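Local structure of protein TASOR (Homo sapiens, 6TL1) at residues M105-A118 with L171-Y185. The protein is a component of the HUSH complex, which maintains epigenetic silencing at H3K9me3-rich loci, and is represented here by its pseudo-PARP domain. Sequence-based numbering, arbitrary orientation.
With GOL (glycerol), chain C.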
loop_
_atom_site.group_PDB
_atom_site.type_symbol
_atom_site.label_atom_id
_atom_site.label_comp_id
_atom_site.label_asym_id
_atom_site.label_seq_id
_atom_site.Cartn_x
_atom_site.Cartn_y
_atom_site.Cartn_z
ATOM N N MET A 105 -14.349 -4.418 4.256
ATOM C CA MET A 105 -13.737 -5.356 5.182
ATOM C C MET A 105 -12.216 -5.315 5.191
ATOM O O MET A 105 -11.608 -5.922 6.077
ATOM C CB MET A 105 -14.212 -6.783 4.866
ATOM C CG MET A 105 -15.706 -6.967 5.139
ATOM S SD MET A 105 -16.286 -8.668 4.990
ATOM C CE MET A 105 -16.456 -8.877 3.236
ATOM N N GLY A 106 -11.589 -4.636 4.229
ATOM C CA GLY A 106 -10.147 -4.580 4.132
ATOM C C GLY A 106 -9.721 -3.279 3.491
ATOM O O GLY A 106 -10.550 -2.449 3.109
ATOM N N VAL A 107 -8.410 -3.095 3.392
ATOM C CA VAL A 107 -7.840 -1.902 2.787
ATOM C C VAL A 107 -6.957 -2.327 1.625
ATOM O O VAL A 107 -6.247 -3.335 1.705
ATOM C CB VAL A 107 -7.071 -1.051 3.823
ATOM C CG1 VAL A 107 -7.987 -0.760 5.032
ATOM C CG2 VAL A 107 -5.786 -1.735 4.278
ATOM N N TYR A 108 -7.022 -1.573 0.536
ATOM C CA TYR A 108 -6.307 -1.897 -0.692
ATOM C C TYR A 108 -5.105 -0.970 -0.858
ATOM O O TYR A 108 -5.244 0.250 -0.748
ATOM C CB TYR A 108 -7.236 -1.761 -1.897
ATOM C CG TYR A 108 -8.162 -2.927 -2.146
ATOM C CD1 TYR A 108 -7.751 -3.991 -2.936
ATOM C CD2 TYR A 108 -9.457 -2.947 -1.635
ATOM C CE1 TYR A 108 -8.570 -5.043 -3.190
ATOM C CE2 TYR A 108 -10.306 -4.011 -1.895
ATOM C CZ TYR A 108 -9.851 -5.056 -2.673
ATOM O OH TYR A 108 -10.657 -6.132 -2.967
ATOM N N LEU A 109 -3.939 -1.541 -1.141
ATOM C CA LEU A 109 -2.734 -0.768 -1.433
ATOM C C LEU A 109 -2.112 -1.251 -2.738
ATOM O O LEU A 109 -2.147 -2.442 -3.040
ATOM C CB LEU A 109 -1.694 -0.881 -0.284
ATOM C CG LEU A 109 -2.109 -0.355 1.095
ATOM C CD1 LEU A 109 -1.041 -0.588 2.127
ATOM C CD2 LEU A 109 -2.336 1.143 0.978
ATOM N N SER A 110 -1.525 -0.319 -3.505
ATOM C CA SER A 110 -0.845 -0.677 -4.750
ATOM C C SER A 110 0.495 -1.333 -4.455
ATOM O O SER A 110 1.251 -0.882 -3.589
ATOM C CB SER A 110 -0.589 0.550 -5.632
ATOM O OG SER A 110 -1.746 1.025 -6.276
ATOM N N ARG A 111 0.783 -2.402 -5.188
ATOM C CA ARG A 111 2.091 -3.046 -5.131
ATOM C C ARG A 111 3.160 -2.206 -5.827
ATOM O O ARG A 111 4.343 -2.271 -5.464
ATOM C CB ARG A 111 2.002 -4.429 -5.784
ATOM C CG ARG A 111 3.316 -5.126 -6.071
ATOM C CD ARG A 111 3.126 -6.624 -6.283
ATOM N NE ARG A 111 4.334 -7.249 -6.826
ATOM C CZ ARG A 111 4.364 -8.421 -7.462
ATOM N NH1 ARG A 111 3.247 -9.110 -7.649
ATOM N NH2 ARG A 111 5.515 -8.904 -7.917
ATOM N N TYR A 112 2.774 -1.447 -6.846
ATOM C CA TYR A 112 3.711 -0.779 -7.739
ATOM C C TYR A 112 3.531 0.728 -7.658
ATOM O O TYR A 112 2.403 1.227 -7.702
ATOM C CB TYR A 112 3.522 -1.250 -9.181
ATOM C CG TYR A 112 3.853 -2.704 -9.413
ATOM C CD1 TYR A 112 5.160 -3.143 -9.336
ATOM C CD2 TYR A 112 2.857 -3.641 -9.715
ATOM C CE1 TYR A 112 5.491 -4.457 -9.555
ATOM C CE2 TYR A 112 3.180 -4.981 -9.933
ATOM C CZ TYR A 112 4.512 -5.371 -9.855
ATOM O OH TYR A 112 4.895 -6.668 -10.061
ATOM N N ALA A 113 4.650 1.449 -7.561
ATOM C CA ALA A 113 4.600 2.893 -7.379
ATOM C C ALA A 113 4.238 3.653 -8.644
ATOM O O ALA A 113 3.977 4.858 -8.549
ATOM C CB ALA A 113 5.945 3.405 -6.861
ATOM N N ASP A 114 4.237 3.009 -9.819
ATOM C CA ASP A 114 3.820 3.674 -11.049
ATOM C C ASP A 114 2.430 3.244 -11.508
ATOM O O ASP A 114 1.995 3.647 -12.591
ATOM C CB ASP A 114 4.849 3.455 -12.178
ATOM C CG ASP A 114 5.196 1.993 -12.402
ATOM O OD1 ASP A 114 4.799 1.130 -11.583
ATOM O OD2 ASP A 114 5.917 1.711 -13.386
ATOM N N LEU A 115 1.702 2.480 -10.678
ATOM C CA LEU A 115 0.363 1.959 -10.987
ATOM C C LEU A 115 -0.559 2.336 -9.831
ATOM O O LEU A 115 -0.848 1.509 -8.961
ATOM C CB LEU A 115 0.415 0.451 -11.203
ATOM C CG LEU A 115 -0.834 -0.228 -11.766
ATOM C CD1 LEU A 115 -1.455 0.602 -12.871
ATOM C CD2 LEU A 115 -0.460 -1.614 -12.288
ATOM N N LEU A 116 -1.025 3.585 -9.834
ATOM C CA LEU A 116 -1.744 4.162 -8.705
ATOM C C LEU A 116 -3.221 4.436 -8.968
ATOM O O LEU A 116 -3.901 4.969 -8.083
ATOM C CB LEU A 116 -1.058 5.463 -8.278
ATOM C CG LEU A 116 0.439 5.319 -8.023
ATOM C CD1 LEU A 116 1.115 6.691 -8.014
ATOM C CD2 LEU A 116 0.676 4.564 -6.727
ATOM N N GLN A 117 -3.740 4.073 -10.133
ATOM C CA GLN A 117 -5.129 4.330 -10.500
ATOM C C GLN A 117 -5.428 3.485 -11.729
ATOM O O GLN A 117 -4.512 2.989 -12.390
ATOM C CB GLN A 117 -5.388 5.826 -10.750
ATOM C CG GLN A 117 -5.023 6.285 -12.140
ATOM C CD GLN A 117 -5.203 7.778 -12.379
ATOM O OE1 GLN A 117 -5.557 8.533 -11.477
ATOM N NE2 GLN A 117 -4.993 8.200 -13.622
ATOM N N ALA A 118 -6.723 3.310 -12.015
ATOM C CA ALA A 118 -7.133 2.339 -13.022
ATOM C C ALA A 118 -6.669 2.739 -14.415
ATOM O O ALA A 118 -6.184 1.898 -15.180
ATOM C CB ALA A 118 -8.652 2.170 -12.995
ATOM N N LEU A 171 1.866 -1.598 -17.640
ATOM C CA LEU A 171 0.928 -0.652 -17.045
ATOM C C LEU A 171 -0.400 -0.585 -17.795
ATOM O O LEU A 171 -1.385 -0.093 -17.232
ATOM C CB LEU A 171 1.561 0.744 -17.007
ATOM C CG LEU A 171 2.782 0.905 -16.095
ATOM C CD1 LEU A 171 3.428 2.276 -16.286
ATOM C CD2 LEU A 171 2.377 0.700 -14.631
ATOM N N LEU A 172 -0.452 -1.065 -19.037
ATOM C CA LEU A 172 -1.651 -1.001 -19.871
ATOM C C LEU A 172 -2.384 -2.334 -20.003
ATOM O O LEU A 172 -3.407 -2.393 -20.686
ATOM C CB LEU A 172 -1.308 -0.458 -21.268
ATOM C CG LEU A 172 -0.706 0.942 -21.216
ATOM C CD1 LEU A 172 -0.079 1.367 -22.541
ATOM C CD2 LEU A 172 -1.743 1.948 -20.732
ATOM N N ALA A 173 -1.899 -3.396 -19.368
ATOM C CA ALA A 173 -2.617 -4.662 -19.372
ATOM C C ALA A 173 -3.988 -4.508 -18.712
ATOM O O ALA A 173 -4.191 -3.674 -17.827
ATOM C CB ALA A 173 -1.799 -5.733 -18.651
ATOM N N TYR A 174 -4.938 -5.317 -19.164
ATOM C CA TYR A 174 -6.306 -5.238 -18.661
ATOM C C TYR A 174 -6.346 -5.391 -17.143
ATOM O O TYR A 174 -5.896 -6.403 -16.601
ATOM C CB TYR A 174 -7.147 -6.332 -19.302
ATOM C CG TYR A 174 -8.616 -6.244 -18.974
ATOM C CD1 TYR A 174 -9.387 -5.195 -19.462
ATOM C CD2 TYR A 174 -9.224 -7.182 -18.148
ATOM C CE1 TYR A 174 -10.735 -5.105 -19.177
ATOM C CE2 TYR A 174 -10.583 -7.096 -17.839
ATOM C CZ TYR A 174 -11.327 -6.051 -18.356
ATOM O OH TYR A 174 -12.669 -5.950 -18.071
ATOM N N ARG A 175 -6.892 -4.381 -16.461
ATOM C CA ARG A 175 -7.099 -4.412 -15.012
ATOM C C ARG A 175 -5.794 -4.602 -14.248
ATOM O O ARG A 175 -5.786 -5.165 -13.152
ATOM C CB ARG A 175 -8.104 -5.498 -14.623
ATOM C CG ARG A 175 -9.489 -5.274 -15.192
ATOM C CD ARG A 175 -10.273 -4.202 -14.429
ATOM N NE ARG A 175 -11.697 -4.275 -14.759
ATOM C CZ ARG A 175 -12.264 -3.645 -15.781
ATOM N NH1 ARG A 175 -11.532 -2.874 -16.578
ATOM N NH2 ARG A 175 -13.564 -3.784 -16.005
ATOM N N ALA A 176 -4.688 -4.127 -14.828
ATOM C CA ALA A 176 -3.392 -4.213 -14.164
ATOM C C ALA A 176 -3.438 -3.569 -12.783
ATOM O O ALA A 176 -2.858 -4.086 -11.826
ATOM C CB ALA A 176 -2.319 -3.552 -15.039
ATOM N N TYR A 177 -4.131 -2.440 -12.668
ATOM C CA TYR A 177 -4.207 -1.731 -11.402
ATOM C C TYR A 177 -4.864 -2.585 -10.317
ATOM O O TYR A 177 -4.315 -2.739 -9.221
ATOM C CB TYR A 177 -4.953 -0.419 -11.615
ATOM C CG TYR A 177 -5.305 0.277 -10.336
ATOM C CD1 TYR A 177 -4.317 0.796 -9.522
ATOM C CD2 TYR A 177 -6.632 0.416 -9.940
ATOM C CE1 TYR A 177 -4.633 1.437 -8.347
ATOM C CE2 TYR A 177 -6.959 1.058 -8.761
ATOM C CZ TYR A 177 -5.950 1.567 -7.970
ATOM O OH TYR A 177 -6.245 2.207 -6.787
ATOM N N GLU A 178 -6.051 -3.138 -10.600
ATOM C CA GLU A 178 -6.761 -3.953 -9.613
ATOM C C GLU A 178 -6.070 -5.288 -9.353
ATOM O O GLU A 178 -6.144 -5.814 -8.233
ATOM C CB GLU A 178 -8.210 -4.172 -10.057
ATOM C CG GLU A 178 -9.004 -2.881 -10.108
ATOM C CD GLU A 178 -8.921 -2.179 -11.470
ATOM O OE1 GLU A 178 -7.930 -2.392 -12.206
ATOM O OE2 GLU A 178 -9.827 -1.374 -11.776
ATOM N N LEU A 179 -5.426 -5.874 -10.365
ATOM C CA LEU A 179 -4.802 -7.175 -10.152
ATOM C C LEU A 179 -3.475 -7.089 -9.400
ATOM O O LEU A 179 -2.981 -8.125 -8.942
ATOM C CB LEU A 179 -4.582 -7.881 -11.493
ATOM C CG LEU A 179 -5.821 -8.401 -12.229
ATOM C CD1 LEU A 179 -5.468 -8.744 -13.680
ATOM C CD2 LEU A 179 -6.408 -9.631 -11.516
ATOM N N THR A 180 -2.878 -5.900 -9.264
ATOM C CA THR A 180 -1.614 -5.739 -8.553
ATOM C C THR A 180 -1.807 -5.054 -7.202
ATOM O O THR A 180 -0.961 -4.267 -6.768
ATOM C CB THR A 180 -0.598 -4.974 -9.400
ATOM O OG1 THR A 180 -1.127 -3.685 -9.718
ATOM C CG2 THR A 180 -0.291 -5.744 -10.701
ATOM N N GLN A 181 -2.935 -5.309 -6.553
ATOM C CA GLN A 181 -3.208 -4.750 -5.241
ATOM C C GLN A 181 -2.842 -5.729 -4.140
ATOM O O GLN A 181 -2.760 -6.945 -4.346
ATOM C CB GLN A 181 -4.684 -4.371 -5.094
ATOM C CG GLN A 181 -5.137 -3.355 -6.089
ATOM C CD GLN A 181 -4.668 -1.973 -5.715
ATOM O OE1 GLN A 181 -4.896 -1.500 -4.600
ATOM N NE2 GLN A 181 -3.951 -1.330 -6.640
ATOM N N TYR A 182 -2.600 -5.165 -2.964
ATOM C CA TYR A 182 -2.566 -5.889 -1.703
ATOM C C TYR A 182 -3.852 -5.572 -0.949
ATOM O O TYR A 182 -4.314 -4.430 -0.962
ATOM C CB TYR A 182 -1.364 -5.470 -0.858
ATOM C CG TYR A 182 -0.005 -5.865 -1.399
ATOM C CD1 TYR A 182 0.225 -7.131 -1.906
ATOM C CD2 TYR A 182 1.051 -4.957 -1.399
ATOM C CE1 TYR A 182 1.466 -7.492 -2.405
ATOM C CE2 TYR A 182 2.308 -5.313 -1.887
ATOM C CZ TYR A 182 2.503 -6.579 -2.395
ATOM O OH TYR A 182 3.732 -6.948 -2.888
ATOM N N TYR A 183 -4.422 -6.565 -0.279
ATOM C CA TYR A 183 -5.670 -6.403 0.475
ATOM C C TYR A 183 -5.418 -6.821 1.918
ATOM O O TYR A 183 -5.335 -8.015 2.210
ATOM C CB TYR A 183 -6.776 -7.225 -0.167
ATOM C CG TYR A 183 -8.128 -7.224 0.522
ATOM C CD1 TYR A 183 -8.952 -6.112 0.476
ATOM C CD2 TYR A 183 -8.605 -8.365 1.154
ATOM C CE1 TYR A 183 -10.226 -6.133 1.056
ATOM C CE2 TYR A 183 -9.873 -8.395 1.753
ATOM C CZ TYR A 183 -10.668 -7.278 1.695
ATOM O OH TYR A 183 -11.912 -7.299 2.275
ATOM N N PHE A 184 -5.265 -5.837 2.802
ATOM C CA PHE A 184 -4.926 -6.058 4.198
ATOM C C PHE A 184 -6.170 -5.999 5.077
ATOM O O PHE A 184 -7.047 -5.155 4.887
ATOM C CB PHE A 184 -3.905 -5.023 4.665
ATOM C CG PHE A 184 -2.542 -5.236 4.090
ATOM C CD1 PHE A 184 -1.639 -6.083 4.713
ATOM C CD2 PHE A 184 -2.166 -4.601 2.920
ATOM C CE1 PHE A 184 -0.378 -6.294 4.176
ATOM C CE2 PHE A 184 -0.903 -4.799 2.384
ATOM C CZ PHE A 184 -0.016 -5.658 3.012
ATOM N N TYR A 185 -6.239 -6.891 6.049
ATOM C CA TYR A 185 -7.382 -6.927 6.941
ATOM C C TYR A 185 -6.915 -7.521 8.253
ATOM O O TYR A 185 -5.830 -8.105 8.345
ATOM C CB TYR A 185 -8.525 -7.754 6.347
ATOM C CG TYR A 185 -8.039 -9.129 5.991
ATOM C CD1 TYR A 185 -8.024 -10.148 6.936
ATOM C CD2 TYR A 185 -7.577 -9.408 4.712
ATOM C CE1 TYR A 185 -7.558 -11.403 6.617
ATOM C CE2 TYR A 185 -7.125 -10.668 4.377
ATOM C CZ TYR A 185 -7.117 -11.660 5.327
ATOM O OH TYR A 185 -6.653 -12.912 5.000
HETATM C C1 GOL C . -8.927 -1.268 -17.747
HETATM O O1 GOL C . -8.783 -2.076 -16.605
HETATM C C2 GOL C . -7.550 -0.824 -18.211
HETATM O O2 GOL C . -7.418 -1.106 -19.585
HETATM C C3 GOL C . -7.386 0.673 -17.966
HETATM O O3 GOL C . -6.071 1.069 -18.292
HETATM O O HOH W 1 -5.352 0.992 -3.589
HETATM O O HOH W 2 -3.805 2.356 -4.975
HETATM O O HOH W 3 -0.011 -1.352 -8.157
HETATM O O HOH W 4 -5.165 -0.578 -14.874
HETATM O O HOH W 5 -7.893 -0.979 -14.429
#
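Tyr-177 lays one ring face on the backbone of Gln-117 and Ala-118, with Ala-118 N 3.6 Å from its CD2. Its CG is anti to the backbone N (chi1 170°), which turns the ring from helix 176-179 onto this strip of chain. Leu-115 O lies at the ring edge. Leu-115 packs against the helix itself, CD1 near Tyr-177 CB and CD2 3.4 Å from Thr-180 OG1. Thr-180 CG2 meets the edge of the Tyr-112 ring.

Beyond the helix, strands 107-110 and 181-184 pair antiparallel. Val-107 exchanges two backbone bonds with Phe-184, and Leu-109 two with Tyr-182. Arg-111 N donates to Thr-180 O, 3.0 Å away, and carries the ladder past Ser-110. On one face, Tyr-183 CD1 sits over the Tyr-108 ring, 3.4 Å from Tyr-108 CZ. The ring planes meet at 47°. Both hydroxyls bond to the preceding loop, Tyr-108 OH to Gly-101 O and Tyr-183 OH to Ser-102 O. On the other face, the aliphatic part of Arg-111 runs by the Tyr-182 ring, CB over its face and CD near OH. Arg-111 NH1 bonds to Asn-166 OD1.

Ser-110 and Gln-181 join the two regions. The Gln-181 chain bends at chi2 (-77°), and NE2 gives bonds to Ser-110 OG (3.2 Å) and Tyr-177 O (3.0 Å). Ser-110 OG in turn donates to Leu-115 O. Water 3 links Tyr-112 N, Leu-115 O and Thr-180 OG1. Strand 107-110 is the outermost strand of the mixed sheet. A backbone bond from Ser-110 to Phe-74 joins this edge to the five-stranded antiparallel sheet of the pseudo-PARP domain.

Polar groups at the strand-to-turn junction are thus satisfied by one another and by water. This chemistry ties the loop after strand 107-110 to the short helix preceding its partner strand.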